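Local coordinates for protein P47 (Clostridium botulinum, PDB 6EKT), which may form part of a progenitor toxin complex that protects botulinum neurotoxin on its way through the host gut, and resembles tubular lipid-binding (TULIP) proteins, at residues Phe306-Phe311 and Leu316-Arg321. Numbering follows the deposited sequence.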
ATOM      1  N   PHE A 306     -15.401  25.306   2.159  1.00 23.10           N
ATOM      2  CA  PHE A 306     -14.792  24.474   1.165  1.00 23.26           C
ATOM      3  C   PHE A 306     -14.816  23.062   1.731  1.00 23.59           C
ATOM      4  O   PHE A 306     -14.426  22.863   2.876  1.00 23.13           O
ATOM      5  CB  PHE A 306     -13.332  24.926   0.954  1.00 23.82           C
ATOM      6  CG  PHE A 306     -12.608  24.189  -0.139  1.00 23.83           C
ATOM      7  CD1 PHE A 306     -11.889  23.015   0.133  1.00 24.40           C
ATOM      8  CD2 PHE A 306     -12.584  24.700  -1.444  1.00 24.04           C
ATOM      9  CE1 PHE A 306     -11.195  22.360  -0.880  1.00 23.78           C
ATOM     10  CE2 PHE A 306     -11.895  24.041  -2.462  1.00 23.77           C
ATOM     11  CZ  PHE A 306     -11.194  22.867  -2.170  1.00 23.82           C
ATOM     12  N   SER A 307     -15.297  22.114   0.932  0.50 23.52           N
ATOM     13  CA  SER A 307     -15.223  20.710   1.291  0.50 23.99           C
ATOM     14  C   SER A 307     -14.760  19.940   0.085  0.50 23.58           C
ATOM     15  O   SER A 307     -14.989  20.353  -1.053  0.50 22.80           O
ATOM     16  CB  SER A 307     -16.569  20.192   1.796  0.50 25.13           C
ATOM     17  OG  SER A 307     -17.113  21.109   2.731  0.50 26.49           O
ATOM     18  N   MET A 308     -14.084  18.827   0.346  1.00 23.25           N
ATOM     19  CA  MET A 308     -13.560  17.969  -0.694  1.00 23.44           C
ATOM     20  C   MET A 308     -13.586  16.555  -0.149  1.00 24.11           C
ATOM     21  O   MET A 308     -13.012  16.285   0.917  1.00 24.10           O
ATOM     22  CB  MET A 308     -12.101  18.377  -1.004  1.00 24.23           C
ATOM     23  CG  MET A 308     -11.347  17.411  -1.922  1.00 25.18           C
ATOM     24  SD  MET A 308      -9.621  17.912  -2.113  1.00 28.32           S
ATOM     25  CE  MET A 308      -9.762  19.195  -3.359  1.00 27.51           C
ATOM     26  N   GLN A 309     -14.238  15.659  -0.872  1.00 24.48           N
ATOM     27  CA  GLN A 309     -14.206  14.255  -0.485  1.00 26.39           C
ATOM     28  C   GLN A 309     -14.121  13.374  -1.723  1.00 26.16           C
ATOM     29  O   GLN A 309     -14.431  13.809  -2.835  1.00 25.42           O
ATOM     30  CB  GLN A 309     -15.403  13.899   0.405  1.00 28.38           C
ATOM     31  CG  GLN A 309     -16.766  13.956  -0.265  1.00 32.47           C
ATOM     32  CD  GLN A 309     -17.915  13.758   0.711  1.00 35.26           C
ATOM     33  OE1 GLN A 309     -18.092  14.531   1.643  1.00 36.48           O
ATOM     34  NE2 GLN A 309     -18.709  12.716   0.491  1.00 37.96           N
ATOM     35  N   LEU A 310     -13.704  12.130  -1.521  1.00 25.23           N
ATOM     36  CA  LEU A 310     -13.689  11.144  -2.604  1.00 26.51           C
ATOM     37  C   LEU A 310     -15.106  10.872  -3.094  1.00 25.88           C
ATOM     38  O   LEU A 310     -16.043  10.883  -2.306  1.00 28.80           O
ATOM     39  CB  LEU A 310     -13.047   9.833  -2.108  1.00 27.45           C
ATOM     40  CG  LEU A 310     -11.530   9.644  -2.243  1.00 30.57           C
ATOM     41  CD1 LEU A 310     -11.155   9.465  -3.708  1.00 32.58           C
ATOM     42  CD2 LEU A 310     -10.722  10.775  -1.604  1.00 31.00           C
ATOM     43  N   PHE A 311     -15.256  10.629  -4.388  1.00 25.43           N
ATOM     44  CA  PHE A 311     -16.564  10.409  -5.002  1.00 25.09           C
ATOM     45  C   PHE A 311     -16.378   9.385  -6.112  1.00 25.46           C
ATOM     46  O   PHE A 311     -15.467   9.522  -6.937  1.00 24.88           O
ATOM     47  CB  PHE A 311     -17.119  11.727  -5.557  1.00 25.84           C
ATOM     48  CG  PHE A 311     -18.412  11.591  -6.338  1.00 26.85           C
ATOM     49  CD1 PHE A 311     -19.604  11.260  -5.701  1.00 27.53           C
ATOM     50  CD2 PHE A 311     -18.433  11.829  -7.728  1.00 27.23           C
ATOM     51  CE1 PHE A 311     -20.792  11.140  -6.429  1.00 28.39           C
ATOM     52  CE2 PHE A 311     -19.617  11.723  -8.453  1.00 28.06           C
ATOM     53  CZ  PHE A 311     -20.795  11.375  -7.804  1.00 28.87           C
ATOM     54  N   LEU A 316     -12.719  13.545  -6.992  1.00 23.79           N
ATOM     55  CA  LEU A 316     -12.955  14.424  -5.871  1.00 24.24           C
ATOM     56  C   LEU A 316     -14.218  15.221  -6.159  1.00 25.52           C
ATOM     57  O   LEU A 316     -14.379  15.737  -7.276  1.00 26.77           O
ATOM     58  CB  LEU A 316     -11.758  15.369  -5.658  1.00 24.49           C
ATOM     59  CG  LEU A 316     -10.421  14.748  -5.270  1.00 26.17           C
ATOM     60  CD1 LEU A 316      -9.346  15.832  -5.320  1.00 26.45           C
ATOM     61  CD2 LEU A 316     -10.489  14.072  -3.901  1.00 25.40           C
ATOM     62  N   LYS A 317     -15.118  15.285  -5.177  1.00 24.91           N
ATOM     63  CA  LYS A 317     -16.276  16.164  -5.251  1.00 25.32           C
ATOM     64  C   LYS A 317     -15.959  17.338  -4.348  1.00 24.94           C
ATOM     65  O   LYS A 317     -15.698  17.169  -3.148  1.00 23.79           O
ATOM     66  CB  LYS A 317     -17.565  15.451  -4.803  1.00 27.10           C
ATOM     67  CG  LYS A 317     -18.817  16.331  -4.775  1.00 29.98           C
ATOM     68  CD  LYS A 317     -20.080  15.537  -4.406  1.00 33.55           C
ATOM     69  CE  LYS A 317     -20.801  15.009  -5.635  1.00 35.25           C
ATOM     70  NZ  LYS A 317     -22.146  14.434  -5.299  1.00 39.27           N
ATOM     71  N   ILE A 318     -16.005  18.534  -4.933  1.00 24.75           N
ATOM     72  CA  ILE A 318     -15.601  19.765  -4.253  1.00 25.21           C
ATOM     73  C   ILE A 318     -16.828  20.663  -4.213  1.00 25.63           C
ATOM     74  O   ILE A 318     -17.425  20.959  -5.259  1.00 26.84           O
ATOM     75  CB  ILE A 318     -14.417  20.485  -4.962  1.00 26.08           C
ATOM     76  CG1 ILE A 318     -13.202  19.560  -5.048  1.00 27.22           C
ATOM     77  CG2 ILE A 318     -14.061  21.781  -4.231  1.00 26.37           C
ATOM     78  CD1 ILE A 318     -12.123  20.001  -6.028  1.00 27.68           C
ATOM     79  N   SER A 319     -17.216  21.041  -3.002  1.00 25.52           N
ATOM     80  CA  SER A 319     -18.366  21.918  -2.762  1.00 26.16           C
ATOM     81  C   SER A 319     -17.844  23.147  -2.019  1.00 24.68           C
ATOM     82  O   SER A 319     -17.129  23.028  -1.010  1.00 24.03           O
ATOM     83  CB  SER A 319     -19.447  21.162  -1.967  1.00 29.19           C
ATOM     84  OG  SER A 319     -20.600  21.973  -1.773  1.00 34.51           O
ATOM     85  N   LEU A 320     -18.159  24.339  -2.532  1.00 23.47           N
ATOM     86  CA  LEU A 320     -17.660  25.557  -1.896  1.00 22.33           C
ATOM     87  C   LEU A 320     -18.671  26.698  -1.976  1.00 22.77           C
ATOM     88  O   LEU A 320     -19.524  26.713  -2.886  1.00 21.87           O
ATOM     89  CB  LEU A 320     -16.297  25.965  -2.501  1.00 22.04           C
ATOM     90  CG  LEU A 320     -16.255  26.432  -3.965  1.00 22.14           C
ATOM     91  CD1 LEU A 320     -16.515  27.936  -4.020  1.00 23.09           C
ATOM     92  CD2 LEU A 320     -14.941  26.095  -4.662  1.00 22.46           C
ATOM     93  N   ARG A 321     -18.547  27.634  -1.034  1.00 22.29           N
ATOM     94  CA  ARG A 321     -19.396  28.819  -0.959  1.00 24.05           C
ATOM     95  C   ARG A 321     -18.489  30.000  -0.683  1.00 23.03           C
ATOM     96  O   ARG A 321     -17.585  29.922   0.165  1.00 21.78           O
ATOM     97  CB  ARG A 321     -20.390  28.670   0.200  1.00 27.51           C
ATOM     98  CG  ARG A 321     -21.509  29.710   0.329  1.00 32.47           C
ATOM     99  CD  ARG A 321     -22.563  29.232   1.353  1.00 37.30           C
ATOM    100  NE  ARG A 321     -22.684  27.747   1.370  1.00 42.14           N
ATOM    101  CZ  ARG A 321     -22.261  26.923   2.342  1.00 44.04           C
ATOM    102  NH1 ARG A 321     -22.414  25.616   2.212  1.00 47.22           N
ATOM    103  NH2 ARG A 321     -21.702  27.378   3.455  1.00 45.88           N
TER
HETATM  104  O   HOH W   1     -18.797  23.632   1.378  1.00 44.72           O
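The carbonyl oxygen S319 O is gripped by two donors: S307 N donates to it nearly in line with the C=O bond, at 2.8 Å, and a water donates a second hydrogen bond to S319 O at 3.0 Å. The return bond from S319 N to S307 O completes this pair, and Q309 and K317 exchange the same two backbone bonds, joining strands 297-311 and 315-326 as an antiparallel hairpin. On the face carrying F306, M308, I318 and L320, the contact is apolar. The F306 ring rests against I318, F306 CE2 lying 3.6 Å from I318 CG2. The M308 chain turns at chi3 (-81°), which sets M308 CE beside I318 CD1 at 3.7 Å while SD stays against L316 CD1. Loop residues L256 and M260, V252 of helix 244-252 and the ring of F269, edge-to-face with F306, enclose this side further. Close to the turn, the K317 chain bends at chi3 and lays CE over one face of the F311 ring, 4.0 Å from its centroid; NZ follows off-centre, 32° from the ring normal, as a cation-pi contact. The hairpin thus sets a buried apolar face against a polar, partly exposed one of serine, glutamine and lysine, with F311 packed against K317.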